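Local coordinates for protein NANS (YJHS), A 9-O-acetyl N-acetylneuraminic acid esterase (Escherichia coli O157:H7 EDL933, PDB 3PT5) that probably removes the 9-O-acetyl group from 9-O-acetyl-N-acetylneuraminate, allowing the bacterium to grow on this alternative sialic acid, at residues P18-V23 / F117-A122; S134-G139 / W188-F193. All blocks are in the same frame, centred on the assembly; numbering follows the deposited sequence.

Interaction 1 (P18-V23 / F117-A122); sequences PDYYYV and FIPDNA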
ATOM      1  N   PRO A  18     -10.260  20.671   0.096  1.00 16.62           N
ATOM      2  CA  PRO A  18      -9.492  20.992   1.297  1.00 16.39           C
ATOM      3  C   PRO A  18      -8.512  22.136   1.096  1.00 16.01           C
ATOM      4  O   PRO A  18      -8.086  22.410  -0.050  1.00 17.30           O
ATOM      5  CB  PRO A  18      -8.699  19.697   1.563  1.00 15.35           C
ATOM      6  CG  PRO A  18      -9.527  18.626   0.952  1.00 15.99           C
ATOM      7  CD  PRO A  18     -10.123  19.250  -0.290  1.00 17.25           C
ATOM      8  N   ASP A  19      -8.118  22.778   2.202  1.00 15.17           N
ATOM      9  CA  ASP A  19      -7.053  23.787   2.152  1.00 15.19           C
ATOM     10  C   ASP A  19      -5.697  23.155   1.947  1.00 14.53           C
ATOM     11  O   ASP A  19      -4.803  23.766   1.372  1.00 15.68           O
ATOM     12  CB  ASP A  19      -6.972  24.597   3.444  1.00 14.26           C
ATOM     13  CG  ASP A  19      -8.033  25.656   3.545  1.00 17.85           C
ATOM     14  OD1 ASP A  19      -8.573  26.079   2.490  1.00 19.18           O
ATOM     15  OD2 ASP A  19      -8.275  26.095   4.683  1.00 17.71           O
ATOM     16  N   TYR A  20      -5.525  21.951   2.485  1.00 14.16           N
ATOM     17  CA  TYR A  20      -4.240  21.252   2.387  1.00 13.01           C
ATOM     18  C   TYR A  20      -4.471  19.803   2.799  1.00 12.16           C
ATOM     19  O   TYR A  20      -5.569  19.431   3.199  1.00 11.44           O
ATOM     20  CB  TYR A  20      -3.144  21.903   3.282  1.00 13.65           C
ATOM     21  CG  TYR A  20      -3.411  21.739   4.761  1.00 13.11           C
ATOM     22  CD1 TYR A  20      -2.835  20.685   5.484  1.00 13.41           C
ATOM     23  CD2 TYR A  20      -4.273  22.616   5.448  1.00 14.09           C
ATOM     24  CE1 TYR A  20      -3.127  20.485   6.842  1.00 15.75           C
ATOM     25  CE2 TYR A  20      -4.547  22.433   6.792  1.00 13.10           C
ATOM     26  CZ  TYR A  20      -3.969  21.361   7.485  1.00 15.07           C
ATOM     27  OH  TYR A  20      -4.243  21.185   8.825  1.00 18.09           O
ATOM     28  N   TYR A  21      -3.419  18.994   2.673  1.00 12.27           N
ATOM     29  CA  TYR A  21      -3.507  17.535   2.878  1.00 12.29           C
ATOM     30  C   TYR A  21      -2.453  17.035   3.850  1.00 11.96           C
ATOM     31  O   TYR A  21      -1.339  17.541   3.894  1.00 11.90           O
ATOM     32  CB  TYR A  21      -3.338  16.760   1.560  1.00 11.51           C
ATOM     33  CG  TYR A  21      -4.497  16.986   0.591  1.00  9.54           C
ATOM     34  CD1 TYR A  21      -5.603  16.165   0.643  1.00 11.08           C
ATOM     35  CD2 TYR A  21      -4.470  18.023  -0.356  1.00 13.80           C
ATOM     36  CE1 TYR A  21      -6.674  16.344  -0.194  1.00 12.57           C
ATOM     37  CE2 TYR A  21      -5.565  18.213  -1.230  1.00 13.62           C
ATOM     38  CZ  TYR A  21      -6.660  17.358  -1.120  1.00 14.62           C
ATOM     39  OH  TYR A  21      -7.789  17.461  -1.904  1.00 17.83           O
ATOM     40  N   TYR A  22      -2.843  16.027   4.622  1.00 12.00           N
ATOM     41  CA  TYR A  22      -1.904  15.192   5.360  1.00 12.07           C
ATOM     42  C   TYR A  22      -1.563  14.080   4.378  1.00 11.42           C
ATOM     43  O   TYR A  22      -2.447  13.425   3.870  1.00 11.69           O
ATOM     44  CB  TYR A  22      -2.574  14.578   6.578  1.00 12.06           C
ATOM     45  CG  TYR A  22      -2.755  15.489   7.772  1.00 14.88           C
ATOM     46  CD1 TYR A  22      -2.279  15.111   9.026  1.00 20.34           C
ATOM     47  CD2 TYR A  22      -3.426  16.693   7.672  1.00 19.08           C
ATOM     48  CE1 TYR A  22      -2.457  15.919  10.145  1.00 20.01           C
ATOM     49  CE2 TYR A  22      -3.602  17.519   8.796  1.00 19.22           C
ATOM     50  CZ  TYR A  22      -3.102  17.119  10.028  1.00 19.47           C
ATOM     51  OH  TYR A  22      -3.264  17.922  11.150  1.00 20.46           O
ATOM     52  N   VAL A  23      -0.280  13.910   4.123  1.00 11.84           N
ATOM     53  CA  VAL A  23       0.235  13.063   3.047  1.00 12.08           C
ATOM     54  C   VAL A  23       0.782  11.768   3.660  1.00 12.39           C
ATOM     55  O   VAL A  23       1.531  11.801   4.636  1.00 10.87           O
ATOM     56  CB  VAL A  23       1.326  13.789   2.213  1.00 13.44           C
ATOM     57  CG1 VAL A  23       2.002  12.828   1.249  1.00 12.03           C
ATOM     58  CG2 VAL A  23       0.747  14.997   1.444  1.00 12.04           C
ATOM     59  N   PHE A 117      -9.529  12.387  12.736  1.00 14.42           N
ATOM     60  CA  PHE A 117      -8.549  12.955  13.650  1.00 14.40           C
ATOM     61  C   PHE A 117      -7.830  14.217  13.169  1.00 14.53           C
ATOM     62  O   PHE A 117      -6.997  14.800  13.884  1.00 14.95           O
ATOM     63  CB  PHE A 117      -7.552  11.856  14.000  1.00 15.54           C
ATOM     64  CG  PHE A 117      -8.160  10.746  14.781  1.00 15.18           C
ATOM     65  CD1 PHE A 117      -8.346  10.864  16.159  1.00 16.26           C
ATOM     66  CD2 PHE A 117      -8.575   9.592  14.145  1.00 16.36           C
ATOM     67  CE1 PHE A 117      -8.915   9.824  16.882  1.00 19.13           C
ATOM     68  CE2 PHE A 117      -9.124   8.564  14.847  1.00 15.88           C
ATOM     69  CZ  PHE A 117      -9.301   8.672  16.227  1.00 18.79           C
ATOM     70  N   ILE A 118      -8.162  14.662  11.961  1.00 13.24           N
ATOM     71  CA  ILE A 118      -7.468  15.828  11.364  1.00 13.07           C
ATOM     72  C   ILE A 118      -8.422  17.016  11.220  1.00 14.43           C
ATOM     73  O   ILE A 118      -9.637  16.849  11.330  1.00 13.27           O
ATOM     74  CB  ILE A 118      -6.831  15.483   9.969  1.00 13.65           C
ATOM     75  CG1 ILE A 118      -7.911  15.345   8.910  1.00 12.18           C
ATOM     76  CG2 ILE A 118      -5.934  14.229  10.021  1.00 14.14           C
ATOM     77  CD1 ILE A 118      -7.379  15.136   7.523  1.00 11.41           C
ATOM     78  N   PRO A 119      -7.880  18.243  10.989  1.00 12.78           N
ATOM     79  CA  PRO A 119      -8.777  19.401  10.965  1.00 13.39           C
ATOM     80  C   PRO A 119      -9.820  19.388   9.853  1.00 13.83           C
ATOM     81  O   PRO A 119      -9.560  18.854   8.821  1.00 13.46           O
ATOM     82  CB  PRO A 119      -7.820  20.573  10.784  1.00 12.32           C
ATOM     83  CG  PRO A 119      -6.540  20.096  11.397  1.00 13.39           C
ATOM     84  CD  PRO A 119      -6.463  18.651  10.971  1.00 14.99           C
ATOM     85  N   ASP A 120     -10.982  20.001  10.070  1.00 14.59           N
ATOM     86  CA  ASP A 120     -12.034  20.024   9.030  1.00 14.58           C
ATOM     87  C   ASP A 120     -11.588  20.522   7.646  1.00 13.54           C
ATOM     88  O   ASP A 120     -12.204  20.184   6.647  1.00 14.21           O
ATOM     89  CB  ASP A 120     -13.232  20.894   9.461  1.00 16.51           C
ATOM     90  CG  ASP A 120     -14.129  20.220  10.475  1.00 21.06           C
ATOM     91  OD1 ASP A 120     -14.032  18.983  10.692  1.00 25.32           O
ATOM     92  OD2 ASP A 120     -14.979  20.945  11.047  1.00 24.48           O
ATOM     93  N   ASN A 121     -10.562  21.364   7.596  1.00 12.43           N
ATOM     94  CA  ASN A 121     -10.151  22.017   6.377  1.00 12.68           C
ATOM     95  C   ASN A 121      -8.980  21.273   5.709  1.00 11.93           C
ATOM     96  O   ASN A 121      -8.396  21.735   4.731  1.00 12.36           O
ATOM     97  CB  ASN A 121      -9.816  23.486   6.655  1.00 13.40           C
ATOM     98  CG  ASN A 121      -8.557  23.657   7.511  1.00 15.06           C
ATOM     99  OD1 ASN A 121      -8.297  22.881   8.432  1.00 16.47           O
ATOM    100  ND2 ASN A 121      -7.779  24.674   7.204  1.00 18.35           N
ATOM    101  N   ALA A 122      -8.680  20.095   6.254  1.00 11.28           N
ATOM    102  CA  ALA A 122      -7.639  19.226   5.712  1.00 11.03           C
ATOM    103  C   ALA A 122      -8.227  17.967   5.102  1.00 11.23           C
ATOM    104  O   ALA A 122      -9.306  17.492   5.511  1.00 11.05           O
ATOM    105  CB  ALA A 122      -6.659  18.847   6.814  1.00 11.30           C
TER
HETATM  106  O   HOH W   1      -6.008  23.046   9.853  1.00 22.58           O
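Asp-19, Tyr-20 and Tyr-22 meet Ile-118, Pro-119, Asn-121 and Ala-122 in a mixed polar and apolar surface contact, where the start of strand 20-28 lies against the turn leading into strand 122-130. Asn-121 carries the polar half. Its backbone O accepts the N-H of Asp-19 at 2.7 Å (N to O), while its side chain returns a second bond, ND2 to OD2 of Asp-19, at 2.9 Å and nearly straight (164°). The carboxylate is met on its anti side, and its plane stands almost perpendicular to the amide, although OD2 lies close to the amide plane. With CG between the backbone N and the carbonyl carbon (chi1 68°), the Asn-121 amide swings toward Asp-19 and the edge of the Tyr-20 ring; its OD1 accepts a water that also binds the hydroxyl of Tyr-20. Two direct bonds and this water bridge thus fix both the main chain and the amide of Asn-121. The turn itself is type I, from Pro-119 to Ala-122, closed by Ala-122 N to Pro-119 O at 3.0 Å.

The apolar half is built on two tyrosine faces. Ala-122 CB lies over the Tyr-20 ring, offset toward the rim and 3.7 Å from CZ, whereas Ile-118 CG2 is centred over the Tyr-22 ring, 3.8 Å from its centroid. Pro-119 reaches both phenol ends, its CG lying 3.6 Å from Tyr-20 OH and its CD 3.3 Å from Tyr-22 OH. Beyond the turn, Tyr-20 and Tyr-22 pair with Gly-123 through backbone bonds; Asn-178 and Asn-181 bind the main chain of Asp-19 and Tyr-21. The arrangement marks the beginning of parallel pairing between two inner strands, at their N-terminal ends, in the central sheet of an SGNH-hydrolase fold.

Interaction 2 (S134-G139 / W188-F193); sequences SAFTAG and WMQGEF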
ATOM      1  N   SER A 134       7.726  -7.369  -6.446  1.00 11.46           N
ATOM      2  CA  SER A 134       8.927  -6.548  -6.449  1.00 11.13           C
ATOM      3  C   SER A 134       9.838  -6.968  -5.290  1.00 11.04           C
ATOM      4  O   SER A 134       9.393  -7.574  -4.293  1.00 12.74           O
ATOM      5  CB  SER A 134       8.553  -5.054  -6.408  1.00 10.26           C
ATOM      6  OG  SER A 134       7.844  -4.767  -5.219  1.00 11.93           O
ATOM      7  N   ALA A 135      11.128  -6.673  -5.425  1.00 11.47           N
ATOM      8  CA  ALA A 135      12.110  -7.171  -4.461  1.00 10.55           C
ATOM      9  C   ALA A 135      13.403  -6.387  -4.530  1.00 11.27           C
ATOM     10  O   ALA A 135      13.617  -5.674  -5.481  1.00 11.08           O
ATOM     11  CB  ALA A 135      12.406  -8.642  -4.729  1.00 11.21           C
ATOM     12  N   PHE A 136      14.254  -6.581  -3.530  1.00 11.97           N
ATOM     13  CA  PHE A 136      15.608  -6.024  -3.582  1.00 12.21           C
ATOM     14  C   PHE A 136      16.594  -6.941  -4.258  1.00 12.70           C
ATOM     15  O   PHE A 136      17.602  -6.465  -4.801  1.00 13.08           O
ATOM     16  CB  PHE A 136      16.116  -5.704  -2.178  1.00 11.76           C
ATOM     17  CG  PHE A 136      15.465  -4.485  -1.573  1.00 11.89           C
ATOM     18  CD1 PHE A 136      15.943  -3.194  -1.842  1.00 10.42           C
ATOM     19  CD2 PHE A 136      14.344  -4.622  -0.753  1.00 12.09           C
ATOM     20  CE1 PHE A 136      15.328  -2.075  -1.273  1.00 11.96           C
ATOM     21  CE2 PHE A 136      13.708  -3.497  -0.188  1.00 10.65           C
ATOM     22  CZ  PHE A 136      14.210  -2.220  -0.449  1.00 11.95           C
ATOM     23  N   THR A 137      16.318  -8.244  -4.211  1.00 12.85           N
ATOM     24  CA  THR A 137      17.293  -9.242  -4.682  1.00 14.43           C
ATOM     25  C   THR A 137      16.935  -9.961  -5.988  1.00 14.54           C
ATOM     26  O   THR A 137      17.654 -10.880  -6.429  1.00 16.35           O
ATOM     27  CB  THR A 137      17.682 -10.244  -3.546  1.00 14.52           C
ATOM     28  OG1 THR A 137      16.580 -11.118  -3.220  1.00 14.38           O
ATOM     29  CG2 THR A 137      18.130  -9.504  -2.290  1.00 16.51           C
ATOM     30  N   ALA A 138      15.814  -9.565  -6.596  1.00 15.42           N
ATOM     31  CA  ALA A 138      15.343 -10.146  -7.848  1.00 15.08           C
ATOM     32  C   ALA A 138      14.363  -9.187  -8.472  1.00 15.23           C
ATOM     33  O   ALA A 138      13.712  -8.402  -7.769  1.00 15.48           O
ATOM     34  CB  ALA A 138      14.671 -11.473  -7.592  1.00 14.76           C
ATOM     35  N   GLY A 139      14.256  -9.235  -9.796  1.00 15.05           N
ATOM     36  CA  GLY A 139      13.253  -8.478 -10.512  1.00 15.71           C
ATOM     37  C   GLY A 139      13.879  -7.528 -11.515  1.00 16.03           C
ATOM     38  O   GLY A 139      14.922  -6.953 -11.244  1.00 16.60           O
ATOM     39  N   TRP A 188       4.923   0.895   4.560  1.00  9.70           N
ATOM     40  CA  TRP A 188       5.761   0.001   3.754  1.00  9.66           C
ATOM     41  C   TRP A 188       5.384  -1.435   4.078  1.00 10.22           C
ATOM     42  O   TRP A 188       5.450  -1.807   5.233  1.00  9.88           O
ATOM     43  CB  TRP A 188       7.206   0.227   4.188  1.00  9.15           C
ATOM     44  CG  TRP A 188       8.202  -0.659   3.545  1.00  8.90           C
ATOM     45  CD1 TRP A 188       8.826  -1.727   4.123  1.00  9.38           C
ATOM     46  CD2 TRP A 188       8.698  -0.584   2.188  1.00  9.78           C
ATOM     47  NE1 TRP A 188       9.697  -2.313   3.220  1.00  7.43           N
ATOM     48  CE2 TRP A 188       9.619  -1.647   2.026  1.00  8.70           C
ATOM     49  CE3 TRP A 188       8.431   0.255   1.090  1.00 10.84           C
ATOM     50  CZ2 TRP A 188      10.303  -1.875   0.821  1.00 11.97           C
ATOM     51  CZ3 TRP A 188       9.107   0.020  -0.117  1.00  9.86           C
ATOM     52  CH2 TRP A 188      10.039  -1.029  -0.230  1.00  9.43           C
ATOM     53  N   MET A 189       5.035  -2.253   3.067  1.00  8.33           N
ATOM     54  CA  MET A 189       4.877  -3.689   3.294  1.00  8.61           C
ATOM     55  C   MET A 189       5.579  -4.369   2.172  1.00  8.94           C
ATOM     56  O   MET A 189       5.110  -4.342   1.044  1.00  8.56           O
ATOM     57  CB  MET A 189       3.406  -4.144   3.326  1.00  8.03           C
ATOM     58  CG  MET A 189       2.716  -3.620   4.552  1.00 11.06           C
ATOM     59  SD  MET A 189       0.978  -3.941   4.675  1.00 12.67           S
ATOM     60  CE  MET A 189       0.961  -5.706   4.948  1.00 11.13           C
ATOM     61  N   GLN A 190       6.730  -4.946   2.497  1.00  8.99           N
ATOM     62  CA  GLN A 190       7.576  -5.571   1.504  1.00  9.23           C
ATOM     63  C   GLN A 190       8.507  -6.563   2.176  1.00  8.95           C
ATOM     64  O   GLN A 190       8.892  -6.395   3.335  1.00 10.47           O
ATOM     65  CB  GLN A 190       8.396  -4.499   0.811  1.00  9.41           C
ATOM     66  CG  GLN A 190       9.077  -4.958  -0.461  1.00  9.18           C
ATOM     67  CD  GLN A 190      10.379  -5.670  -0.200  1.00  9.88           C
ATOM     68  OE1 GLN A 190      11.067  -5.356   0.756  1.00 13.59           O
ATOM     69  NE2 GLN A 190      10.737  -6.621  -1.069  1.00 10.99           N
ATOM     70  N   GLY A 191       8.842  -7.608   1.432  1.00  9.20           N
ATOM     71  CA  GLY A 191       9.837  -8.577   1.871  1.00  9.42           C
ATOM     72  C   GLY A 191       9.598  -9.951   1.319  1.00  8.85           C
ATOM     73  O   GLY A 191      10.537 -10.749   1.175  1.00 10.07           O
ATOM     74  N   GLU A 192       8.335 -10.234   0.993  1.00  9.26           N
ATOM     75  CA  GLU A 192       7.901 -11.603   0.646  1.00  9.84           C
ATOM     76  C   GLU A 192       8.809 -12.265  -0.390  1.00  9.80           C
ATOM     77  O   GLU A 192       9.253 -13.388  -0.186  1.00 10.41           O
ATOM     78  CB  GLU A 192       6.499 -11.564   0.063  1.00  9.66           C
ATOM     79  CG  GLU A 192       5.378 -11.390   1.104  1.00 10.21           C
ATOM     80  CD  GLU A 192       5.042  -9.940   1.423  1.00  8.99           C
ATOM     81  OE1 GLU A 192       5.721  -9.010   0.949  1.00 10.01           O
ATOM     82  OE2 GLU A 192       4.053  -9.729   2.202  1.00 10.52           O
ATOM     83  N   PHE A 193       9.033 -11.602  -1.519  1.00  9.31           N
ATOM     84  CA  PHE A 193       9.829 -12.270  -2.587  1.00 10.85           C
ATOM     85  C   PHE A 193      11.277 -12.439  -2.176  1.00 10.86           C
ATOM     86  O   PHE A 193      11.930 -13.433  -2.541  1.00 12.43           O
ATOM     87  CB  PHE A 193       9.709 -11.547  -3.926  1.00 10.92           C
ATOM     88  CG  PHE A 193       8.535 -11.999  -4.740  1.00 10.79           C
ATOM     89  CD1 PHE A 193       7.370 -12.454  -4.122  1.00 12.34           C
ATOM     90  CD2 PHE A 193       8.593 -11.981  -6.129  1.00 11.26           C
ATOM     91  CE1 PHE A 193       6.293 -12.877  -4.868  1.00 15.07           C
ATOM     92  CE2 PHE A 193       7.511 -12.418  -6.880  1.00 11.45           C
ATOM     93  CZ  PHE A 193       6.373 -12.865  -6.261  1.00 12.53           C
TER
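Phe-136 meets Trp-188 and Gln-190, and Ala-135 meets Phe-193, in a buried contact between the loop after strand 122-130 and the end of strand 182-189 with the loop that follows. The aromatic part is edge to edge: Phe-136 CE2 lies 3.9 Å from Trp-188 CZ2, each near the plane of the other's ring, so the two rings do not stack. Both also touch Met-210 of helix 203-218. A smaller apolar contact joins the methyl of Ala-135 to CB of Phe-193 at 4.0 Å; the Phe-193 ring itself is not what touches.

The polar part centres on the Gln-190 amide. Its chain extends from the backbone and then bends at chi2 (-83°), bringing CD up to the Phe-136 ring with the amide plane turned 78° from it. OE1 comes to 3.4 Å from Phe-136 CE2, near the ring plane, and is hydrogen-bonded by His-203 NE2. On its other branch NE2 passes Ser-134 O at 3.6 Å and Ala-135 CA at 3.7 Å, too far for a hydrogen bond to that oxygen; NE2 has its hydrogen bond just outside the two segments.

No hydrogen bond joins the two segments directly; Asp-194, next in the chain, supplies that link by binding Phe-136 N and Thr-137 OG1. Across the segments the contact thus probably rests on dispersion and a weak attraction, expected between a carbonyl oxygen and the slightly positive rim of an aromatic ring, with the buried oxygen of Gln-190 satisfied by a histidine.

In the fold
From the N terminus, after a short lead, the chain enters strand 20-28 and meets residues 117-122 after 93 intervening residues, closing interaction 1. Strand 122-130 then runs parallel to strand 20-28 and leads into loop 134-139, the first half of interaction 2, which closes after helix 162-176 and strand 182-189. The two contacts follow in series, neither nested nor crossed, with centres 32 Å apart and on opposite sides of the chain's centre. Interaction 1 ties the incoming ends of strands 122-130 and 20-28; interaction 2 joins the loop after strand 122-130 to the end of strand 182-189 and its following loop; these strands flank strand 20-28. In SGNH hydrolases the active site lies at this outgoing end.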